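Side-chain contacts in Hpr(Ser) kinase (Coxiella burnetii, PDB 3TQF), which probably acts as an ATP-dependent kinase that phosphorylates a serine of the phosphocarrier protein HPr and as the phosphatase that removes that phosphate: residues 68-73 / 78-83; 36-41 / 82-87; 133-136 / 140-143; 17-22 / 147-152. All coordinates share one frame; numbering follows the deposited sequence.

Interaction 1 of 4, residues 68-73 / 78-83; sequences GYILIT and IDVPKL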
# COMPACT_ATOMS: atom_id res chain seq x y z
N GLY A 68 12.87 -12.05 -16.58
CA GLY A 68 12.67 -12.38 -15.17
C GLY A 68 13.22 -11.37 -14.19
O GLY A 68 13.00 -11.49 -12.99
N TYR A 69 13.94 -10.36 -14.69
CA TYR A 69 14.59 -9.37 -13.83
C TYR A 69 13.94 -7.99 -13.90
O TYR A 69 13.49 -7.57 -14.96
CB TYR A 69 16.07 -9.27 -14.19
CG TYR A 69 16.85 -10.53 -13.91
CD1 TYR A 69 17.27 -10.84 -12.62
CD2 TYR A 69 17.16 -11.43 -14.93
CE1 TYR A 69 17.98 -12.00 -12.36
CE2 TYR A 69 17.87 -12.59 -14.68
CZ TYR A 69 18.28 -12.87 -13.39
OH TYR A 69 18.98 -14.02 -13.13
N ILE A 70 13.91 -7.32 -12.75
CA ILE A 70 13.39 -5.96 -12.61
C ILE A 70 14.44 -5.13 -11.89
O ILE A 70 15.07 -5.62 -10.96
CB ILE A 70 12.10 -5.95 -11.74
CG1 ILE A 70 10.89 -6.38 -12.56
CG2 ILE A 70 11.83 -4.57 -11.15
CD1 ILE A 70 9.58 -6.32 -11.76
N LEU A 71 14.62 -3.89 -12.31
CA LEU A 71 15.52 -2.97 -11.62
C LEU A 71 14.69 -1.94 -10.85
O LEU A 71 13.80 -1.30 -11.41
CB LEU A 71 16.44 -2.27 -12.62
CG LEU A 71 17.40 -1.21 -12.05
CD1 LEU A 71 18.42 -1.84 -11.12
CD2 LEU A 71 18.09 -0.46 -13.18
N ILE A 72 15.00 -1.79 -9.56
CA ILE A 72 14.37 -0.77 -8.72
C ILE A 72 15.47 -0.06 -7.95
O ILE A 72 16.22 -0.69 -7.21
CB ILE A 72 13.38 -1.40 -7.72
CG1 ILE A 72 12.19 -2.01 -8.47
CG2 ILE A 72 12.89 -0.36 -6.73
CD1 ILE A 72 11.14 -2.60 -7.56
N THR A 73 15.58 1.26 -8.15
CA THR A 73 16.66 2.02 -7.54
C THR A 73 16.54 1.96 -6.03
O THR A 73 15.47 2.18 -5.47
CB THR A 73 16.68 3.48 -8.02
OG1 THR A 73 15.40 4.08 -7.78
CG2 THR A 73 16.99 3.55 -9.53
N ILE A 78 16.23 -7.49 -9.25
CA ILE A 78 15.33 -8.38 -8.54
C ILE A 78 15.03 -9.59 -9.42
O ILE A 78 14.35 -9.47 -10.44
CB ILE A 78 13.99 -7.68 -8.20
CG1 ILE A 78 14.22 -6.43 -7.35
CG2 ILE A 78 13.05 -8.64 -7.47
CD1 ILE A 78 12.97 -5.61 -7.13
N ASP A 79 15.55 -10.75 -9.03
CA ASP A 79 15.21 -12.02 -9.67
C ASP A 79 13.79 -12.38 -9.25
O ASP A 79 13.59 -13.04 -8.23
CB ASP A 79 16.20 -13.12 -9.25
CG ASP A 79 16.03 -14.42 -10.04
OD1 ASP A 79 14.99 -14.61 -10.69
OD2 ASP A 79 16.96 -15.26 -10.00
N VAL A 80 12.80 -11.93 -10.03
CA VAL A 80 11.39 -12.08 -9.66
C VAL A 80 10.96 -13.54 -9.46
O VAL A 80 10.26 -13.83 -8.50
CB VAL A 80 10.45 -11.37 -10.68
CG1 VAL A 80 9.01 -11.77 -10.45
CG2 VAL A 80 10.61 -9.86 -10.59
N PRO A 81 11.37 -14.45 -10.37
CA PRO A 81 11.09 -15.87 -10.16
C PRO A 81 11.58 -16.41 -8.82
O PRO A 81 10.83 -17.10 -8.13
CB PRO A 81 11.83 -16.54 -11.31
CG PRO A 81 11.84 -15.55 -12.37
CD PRO A 81 11.89 -14.20 -11.72
N LYS A 82 12.82 -16.11 -8.47
CA LYS A 82 13.39 -16.56 -7.21
C LYS A 82 12.54 -16.10 -6.02
O LYS A 82 12.30 -16.87 -5.09
CB LYS A 82 14.82 -16.05 -7.05
CG LYS A 82 15.58 -16.62 -5.84
CD LYS A 82 16.52 -17.76 -6.23
CE LYS A 82 17.14 -18.40 -4.99
NZ LYS A 82 18.25 -19.35 -5.34
N LEU A 83 12.08 -14.85 -6.06
CA LEU A 83 11.39 -14.23 -4.92
C LEU A 83 9.87 -14.43 -4.92
O LEU A 83 9.26 -14.40 -3.86
CB LEU A 83 11.69 -12.73 -4.85
CG LEU A 83 13.11 -12.28 -4.46
CD1 LEU A 83 13.10 -10.80 -4.13
CD2 LEU A 83 13.66 -13.07 -3.30
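Gly68, Tyr69 and Ile70 lie against Ile78, Asp79 and Val80 in a small β hairpin, strands 69-72 and 76-79, whose second strand passes directly into helix 80-84. Backbone bonds set the antiparallel register. Ile70 and Ile78 form a hydrogen-bonded pair, with Ile78 N 2.8 Å from Ile70 O and Ile70 N 3.2 Å from Ile78 O. A third bond, from Val80 N to Gly68 O at 3.0 Å, carries the pairing into the first residue of the helix.

Polar and aromatic groups share one face. Tyr69 and Asp79, a non-hydrogen-bonded pair, meet where Tyr69 CE1 comes 3.8 Å from Asp79 CB, the ring and carboxylate planes inclined by 45°. Asp79 is also the N-cap of the helix: with CG anti to its own amide nitrogen (chi1 -172°), OD1 accepts a weak bond from Lys82 N.

Apolar contacts occupy the other face, where Ile70 and Ile72 also pack on helix 29-38, the helix that follows a probable Walker A loop. Thr147 of the second subunit packs on Ile78. Within the hairpin, Ile70 CD1 rests 3.9 Å from Val80 CG2, and Ile72 meets Ile78 through their terminal methyls, CD1 to CD1 at 3.5 Å.

Interaction 2 of 4, residues 36-41 / 82-87; sequences LIDRGH and KLFGLD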
# COMPACT_ATOMS: atom_id res chain seq x y z
N LEU A 36 2.36 -4.90 -8.33
CA LEU A 36 1.41 -5.72 -9.08
C LEU A 36 1.76 -7.21 -9.02
O LEU A 36 0.87 -8.05 -8.90
CB LEU A 36 1.31 -5.24 -10.52
CG LEU A 36 0.58 -3.90 -10.70
CD1 LEU A 36 0.83 -3.33 -12.08
CD2 LEU A 36 -0.91 -4.07 -10.47
N ILE A 37 3.06 -7.54 -9.08
CA ILE A 37 3.49 -8.93 -8.90
C ILE A 37 3.07 -9.45 -7.52
O ILE A 37 2.64 -10.59 -7.39
CB ILE A 37 5.05 -9.12 -9.04
CG1 ILE A 37 5.58 -8.61 -10.39
CG2 ILE A 37 5.44 -10.58 -8.87
CD1 ILE A 37 4.82 -9.13 -11.59
N ASP A 38 3.20 -8.59 -6.51
CA ASP A 38 2.87 -8.92 -5.13
C ASP A 38 1.37 -9.15 -4.94
O ASP A 38 0.97 -9.87 -4.04
CB ASP A 38 3.36 -7.81 -4.19
CG ASP A 38 3.16 -8.13 -2.72
OD1 ASP A 38 3.68 -9.17 -2.25
OD2 ASP A 38 2.48 -7.35 -2.03
N ARG A 39 0.55 -8.54 -5.79
CA ARG A 39 -0.90 -8.78 -5.76
C ARG A 39 -1.31 -10.02 -6.55
O ARG A 39 -2.49 -10.31 -6.64
CB ARG A 39 -1.68 -7.58 -6.30
CG ARG A 39 -1.13 -6.21 -5.91
CD ARG A 39 -2.12 -5.32 -5.19
NE ARG A 39 -3.52 -5.59 -5.50
CZ ARG A 39 -4.52 -5.31 -4.66
NH1 ARG A 39 -4.28 -4.74 -3.48
NH2 ARG A 39 -5.76 -5.61 -5.00
N GLY A 40 -0.35 -10.75 -7.12
CA GLY A 40 -0.63 -12.02 -7.80
C GLY A 40 -0.64 -11.94 -9.32
O GLY A 40 -1.01 -12.91 -9.98
N HIS A 41 -0.22 -10.81 -9.87
CA HIS A 41 -0.17 -10.63 -11.32
C HIS A 41 1.19 -11.08 -11.83
O HIS A 41 2.00 -11.59 -11.05
CB HIS A 41 -0.47 -9.18 -11.70
CG HIS A 41 -1.77 -8.69 -11.14
ND1 HIS A 41 -2.96 -9.35 -11.34
CD2 HIS A 41 -2.07 -7.61 -10.38
CE1 HIS A 41 -3.93 -8.71 -10.72
NE2 HIS A 41 -3.42 -7.65 -10.13
N LYS A 82 12.82 -16.11 -8.47
CA LYS A 82 13.39 -16.56 -7.21
C LYS A 82 12.54 -16.10 -6.02
O LYS A 82 12.30 -16.87 -5.09
CB LYS A 82 14.82 -16.05 -7.05
CG LYS A 82 15.58 -16.62 -5.84
CD LYS A 82 16.52 -17.76 -6.23
CE LYS A 82 17.14 -18.40 -4.99
NZ LYS A 82 18.25 -19.35 -5.34
N LEU A 83 12.08 -14.85 -6.06
CA LEU A 83 11.39 -14.23 -4.92
C LEU A 83 9.87 -14.43 -4.92
O LEU A 83 9.26 -14.40 -3.86
CB LEU A 83 11.69 -12.73 -4.85
CG LEU A 83 13.11 -12.28 -4.46
CD1 LEU A 83 13.10 -10.80 -4.13
CD2 LEU A 83 13.66 -13.07 -3.30
N PHE A 84 9.27 -14.59 -6.09
CA PHE A 84 7.80 -14.65 -6.20
C PHE A 84 7.25 -15.91 -6.89
O PHE A 84 6.04 -16.04 -7.06
CB PHE A 84 7.29 -13.39 -6.90
CG PHE A 84 7.61 -12.12 -6.16
CD1 PHE A 84 6.76 -11.65 -5.17
CD2 PHE A 84 8.78 -11.42 -6.43
CE1 PHE A 84 7.06 -10.48 -4.47
CE2 PHE A 84 9.08 -10.25 -5.73
CZ PHE A 84 8.22 -9.78 -4.75
N GLY A 85 8.13 -16.84 -7.27
CA GLY A 85 7.72 -18.11 -7.87
C GLY A 85 7.81 -18.12 -9.38
O GLY A 85 7.84 -17.07 -10.02
N LEU A 86 7.86 -19.33 -9.95
CA LEU A 86 7.98 -19.51 -11.40
C LEU A 86 6.76 -18.95 -12.14
O LEU A 86 6.90 -18.38 -13.22
CB LEU A 86 8.17 -20.99 -11.75
CG LEU A 86 9.55 -21.64 -11.54
CD1 LEU A 86 10.63 -20.91 -12.34
CD2 LEU A 86 9.93 -21.71 -10.07
N ASP A 87 5.58 -19.10 -11.54
CA ASP A 87 4.33 -18.60 -12.15
C ASP A 87 4.18 -17.07 -12.12
O ASP A 87 3.21 -16.55 -12.64
CB ASP A 87 3.11 -19.25 -11.47
CG ASP A 87 3.12 -20.78 -11.57
OD1 ASP A 87 3.95 -21.34 -12.32
OD2 ASP A 87 2.29 -21.42 -10.88
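Asp38 and Phe84 make the nearest backbone approach, CA to CA 7.6 Å, where the C-terminal ends of helices 29-38 and 80-84 face each other. Both helices finish at a glycine with positive phi, and the first does so in a Schellman motif: Gly40 N bonds back to Ile37 O at 3.0 Å and His41 N to Leu36 O at 3.1 Å. The reversal ends the helix just after the residues that meet Phe84.

Between the side chains the main interaction is a CH-pi contact. Ile37 places its CG2 methyl over one face of the Phe84 ring, 4.2 Å from the centroid and 28° off the ring normal, so that it sits nearer the root of the ring than its far end. The two side chains cross at about a right angle. Ile37 divides its branches: CG2, anti to the backbone nitrogen, does the touching, while the CG1-CD1 arm leads elsewhere, and the residue also packs on Leu12 of strand 10-14.

Asp38 approaches differently, near the plane of the ring and at its edge. Its carboxylate is engaged chiefly across the assembly, OD2 forming a salt bridge with Arg39 of the second subunit, and Arg150 of that same subunit packs on Phe84. Against the ring the carboxylate makes a looser contact, with Asp38 OD1 4.3 Å from Phe84 CE1.

Interaction 3 of 4, residues 133-136 / 140-143; sequences FPIH and NLPL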
# COMPACT_ATOMS: atom_id res chain seq x y z
N PHE A 133 -3.77 7.88 -17.28
CA PHE A 133 -4.08 7.79 -15.86
C PHE A 133 -3.28 8.78 -15.03
O PHE A 133 -2.06 8.76 -15.07
CB PHE A 133 -3.84 6.37 -15.34
CG PHE A 133 -4.44 6.13 -13.99
CD1 PHE A 133 -3.67 6.22 -12.84
CD2 PHE A 133 -5.79 5.86 -13.86
CE1 PHE A 133 -4.23 6.02 -11.60
CE2 PHE A 133 -6.36 5.66 -12.62
CZ PHE A 133 -5.58 5.74 -11.49
N PRO A 134 -3.98 9.63 -14.25
CA PRO A 134 -3.31 10.60 -13.39
C PRO A 134 -2.64 9.94 -12.20
O PRO A 134 -3.28 9.15 -11.50
CB PRO A 134 -4.45 11.50 -12.93
CG PRO A 134 -5.63 10.63 -12.94
CD PRO A 134 -5.44 9.67 -14.07
N ILE A 135 -1.38 10.27 -11.96
CA ILE A 135 -0.61 9.66 -10.89
C ILE A 135 -0.48 10.59 -9.69
O ILE A 135 0.20 11.61 -9.75
CB ILE A 135 0.80 9.23 -11.38
CG1 ILE A 135 1.57 8.51 -10.27
CG2 ILE A 135 1.59 10.42 -11.89
CD1 ILE A 135 2.66 7.57 -10.80
N HIS A 136 -1.16 10.24 -8.60
CA HIS A 136 -1.01 10.94 -7.32
C HIS A 136 -0.16 10.05 -6.42
O HIS A 136 -0.34 8.84 -6.41
CB HIS A 136 -2.37 11.17 -6.67
CG HIS A 136 -3.29 12.03 -7.49
ND1 HIS A 136 -3.31 13.40 -7.39
CD2 HIS A 136 -4.23 11.70 -8.40
CE1 HIS A 136 -4.22 13.89 -8.21
NE2 HIS A 136 -4.80 12.87 -8.84
N ASN A 140 -2.48 4.26 -3.28
CA ASN A 140 -2.47 2.83 -3.59
C ASN A 140 -2.60 2.61 -5.08
O ASN A 140 -3.52 1.94 -5.55
CB ASN A 140 -3.56 2.09 -2.79
CG ASN A 140 -3.16 0.65 -2.43
OD1 ASN A 140 -2.54 -0.07 -3.24
ND2 ASN A 140 -3.51 0.24 -1.22
N LEU A 141 -1.65 3.16 -5.83
CA LEU A 141 -1.60 3.05 -7.29
C LEU A 141 -1.71 1.61 -7.82
O LEU A 141 -2.35 1.39 -8.84
CB LEU A 141 -0.32 3.71 -7.82
CG LEU A 141 -0.11 3.75 -9.34
CD1 LEU A 141 -1.23 4.50 -10.03
CD2 LEU A 141 1.23 4.38 -9.66
N PRO A 142 -1.09 0.62 -7.14
CA PRO A 142 -1.25 -0.75 -7.62
C PRO A 142 -2.71 -1.19 -7.65
O PRO A 142 -3.15 -1.78 -8.63
CB PRO A 142 -0.47 -1.58 -6.60
CG PRO A 142 0.54 -0.64 -6.07
CD PRO A 142 -0.13 0.69 -6.02
N LEU A 143 -3.44 -0.88 -6.59
CA LEU A 143 -4.86 -1.23 -6.52
C LEU A 143 -5.64 -0.46 -7.58
O LEU A 143 -6.57 -1.00 -8.17
CB LEU A 143 -5.42 -0.92 -5.13
CG LEU A 143 -6.91 -1.21 -4.91
CD1 LEU A 143 -7.19 -2.69 -4.96
CD2 LEU A 143 -7.37 -0.62 -3.60
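A short strand-to-helix connection brings Leu141, the first residue of helix 141-165, back against Phe133 near the end of strand 126-134 and Ile135 just beyond it. The strand belongs to the large mixed sheet, and the helix starts only a few residues later, after Asn140 at the N-cap position.

Leu141 bridges the two residues with its forked end, one methyl to each. CD1 touches the Phe133 ring 3.7 Å from CE1, approaching it obliquely as the two side chains slide past each other in opposite directions. The other methyl, CD2, meets Ile135 CD1, also at 3.7 Å. Ile135 gets there by extension: CG1 lies anti to the backbone nitrogen (chi1 -177°) and the terminal methyl continues outward, although its CB sets off to one side.

Phe133 has further cover, from Pro134 CD over one face and from Leu144 and Leu148 of the same helix, while Leu141 also packs on Leu32 of helix 29-38. Gly74 of the third subunit packs on Phe133. Only hydrocarbon surfaces meet between the two segments; the contact therefore depends on shape and the exclusion of water rather than on directional bonds.

Interaction 4 of 4, residues 17-22 / 147-152; sequences MGVLIT and TLVRNH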
# COMPACT_ATOMS: atom_id res chain seq x y z
N MSE A 17 -5.22 -9.72 -19.03
CA MSE A 17 -4.92 -8.66 -19.99
C MSE A 17 -3.43 -8.32 -20.02
O MSE A 17 -2.86 -7.93 -19.00
CB MSE A 17 -5.67 -7.37 -19.62
CG MSE A 17 -7.16 -7.51 -19.36
SE MSE A 17 -8.21 -7.35 -20.97
CE MSE A 17 -8.08 -9.20 -21.59
N GLY A 18 -2.81 -8.45 -21.18
CA GLY A 18 -1.47 -7.91 -21.40
C GLY A 18 -1.51 -6.40 -21.40
O GLY A 18 -2.12 -5.79 -22.28
N VAL A 19 -0.87 -5.80 -20.41
CA VAL A 19 -0.95 -4.36 -20.16
C VAL A 19 0.43 -3.72 -20.28
O VAL A 19 1.37 -4.13 -19.60
CB VAL A 19 -1.50 -4.08 -18.75
CG1 VAL A 19 -1.55 -2.58 -18.48
CG2 VAL A 19 -2.88 -4.73 -18.58
N LEU A 20 0.54 -2.72 -21.16
CA LEU A 20 1.76 -1.94 -21.34
C LEU A 20 1.72 -0.70 -20.43
O LEU A 20 0.75 0.04 -20.48
CB LEU A 20 1.88 -1.48 -22.79
CG LEU A 20 1.96 -2.54 -23.89
CD1 LEU A 20 1.84 -1.91 -25.26
CD2 LEU A 20 3.26 -3.32 -23.78
N ILE A 21 2.76 -0.49 -19.63
CA ILE A 21 2.83 0.70 -18.76
C ILE A 21 3.93 1.66 -19.20
O ILE A 21 5.08 1.26 -19.37
CB ILE A 21 3.11 0.33 -17.30
CG1 ILE A 21 2.11 -0.71 -16.79
CG2 ILE A 21 3.02 1.57 -16.44
CD1 ILE A 21 0.81 -0.13 -16.35
N THR A 22 3.56 2.93 -19.34
CA THR A 22 4.43 3.98 -19.87
C THR A 22 4.36 5.21 -18.96
O THR A 22 3.43 5.37 -18.18
CB THR A 22 3.99 4.33 -21.32
OG1 THR A 22 4.91 3.74 -22.25
CG2 THR A 22 3.94 5.83 -21.56
N THR A 147 -7.61 -2.19 -10.63
CA THR A 147 -9.04 -1.90 -10.78
C THR A 147 -9.35 -1.33 -12.16
O THR A 147 -10.36 -1.68 -12.77
CB THR A 147 -9.51 -0.92 -9.69
OG1 THR A 147 -9.14 -1.43 -8.41
CG2 THR A 147 -11.02 -0.75 -9.74
N LEU A 148 -8.47 -0.46 -12.66
CA LEU A 148 -8.60 0.10 -14.00
C LEU A 148 -8.60 -0.99 -15.07
O LEU A 148 -9.35 -0.91 -16.04
CB LEU A 148 -7.45 1.06 -14.28
CG LEU A 148 -7.53 1.88 -15.57
CD1 LEU A 148 -8.55 3.00 -15.44
CD2 LEU A 148 -6.16 2.43 -15.90
N VAL A 149 -7.74 -1.99 -14.88
CA VAL A 149 -7.57 -3.06 -15.86
C VAL A 149 -8.75 -4.02 -15.83
O VAL A 149 -9.22 -4.45 -16.88
CB VAL A 149 -6.25 -3.85 -15.63
CG1 VAL A 149 -6.18 -5.06 -16.54
CG2 VAL A 149 -5.05 -2.94 -15.86
N ARG A 150 -9.23 -4.34 -14.64
CA ARG A 150 -10.39 -5.23 -14.48
C ARG A 150 -11.65 -4.60 -15.06
O ARG A 150 -12.47 -5.28 -15.66
CB ARG A 150 -10.60 -5.59 -13.01
CG ARG A 150 -9.47 -6.44 -12.42
CD ARG A 150 -9.61 -6.59 -10.93
NE ARG A 150 -10.78 -7.40 -10.59
CZ ARG A 150 -11.45 -7.34 -9.44
NH1 ARG A 150 -11.09 -6.49 -8.48
NH2 ARG A 150 -12.49 -8.13 -9.26
N ASN A 151 -11.79 -3.29 -14.87
CA ASN A 151 -12.88 -2.53 -15.47
C ASN A 151 -12.80 -2.55 -16.98
O ASN A 151 -13.82 -2.64 -17.66
CB ASN A 151 -12.90 -1.07 -14.98
CG ASN A 151 -13.89 -0.83 -13.86
OD1 ASN A 151 -14.29 -1.75 -13.16
ND2 ASN A 151 -14.31 0.41 -13.70
N HIS A 152 -11.58 -2.44 -17.50
CA HIS A 152 -11.37 -2.47 -18.94
C HIS A 152 -11.80 -3.82 -19.53
O HIS A 152 -12.47 -3.85 -20.57
CB HIS A 152 -9.90 -2.19 -19.29
CG HIS A 152 -9.61 -2.30 -20.75
ND1 HIS A 152 -9.90 -1.30 -21.65
CD2 HIS A 152 -9.08 -3.32 -21.47
CE1 HIS A 152 -9.55 -1.69 -22.86
NE2 HIS A 152 -9.05 -2.91 -22.78
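Val149, on the inner side of helix 141-165, faces two residues of strand 17-23: Met17, present as selenomethionine, and Val19. This is helix-on-sheet packing in an α/β core. The axes of strand 17-22 and helix 147-152 approach to 10.1 Å, and their N-to-C directions differ by 130°. Strand alternation turns Met17 and Val19 toward the helix, while Val149 and His152, three residues apart, present neighbouring positions of one helical side.

The apolar part centres on Val149, whose CG1 methyl touches both strand residues. CG1 lies 3.9 Å from Met17 CG, with the side chains sliding past each other in opposite directions. Val19 instead meets Val149 tip to tip: its CG2 methyl lies 3.9 Å from Val149 CG1 and equally close to CG2.

The second kind of contact is a selenium analogue of a Met-aromatic interaction. The Met17 chain bends at chi2 (-88°) and chi3 (85°), and SE comes to the edge of the His152 imidazole, close to the ring plane, 5.3 Å from the centroid and 4.2 Å from CD2. On the ring, ND1 is hydrogen-bonded to Tyr118 OH, which should help to fix its orientation.

Sheet neighbours extend the layer. Strand 17-23 is paired on one edge with strand 10-14, whose Ile14 packs on both Val19 and Val149, and on the other with strand 92-102, whose His96 touches Met17; Pro129 of strand 126-134 packs on His152.

Overall arrangement
Interactions 3 and 4 fasten the same helix, 141-165, to the large sheet at different strands; they meet where Phe133 touches Leu148, and both lie beside the third subunit. Interaction 4 is the most central, about 5 Å from the centre of the chain to its own centre, and joins residues far apart in sequence through largely apolar packing. Interactions 1 and 2 share helix 80-84 toward the periphery and touch through Val80 and Ile37, next to the second subunit. Interaction 1, though peripheral, is largely buried and alone has backbone hydrogen bonds between its segments. Of the partly buried pair, interaction 2 uses a CH-pi contact and interaction 3 plain apolar packing of Leu141 on an aromatic and an aliphatic side chain.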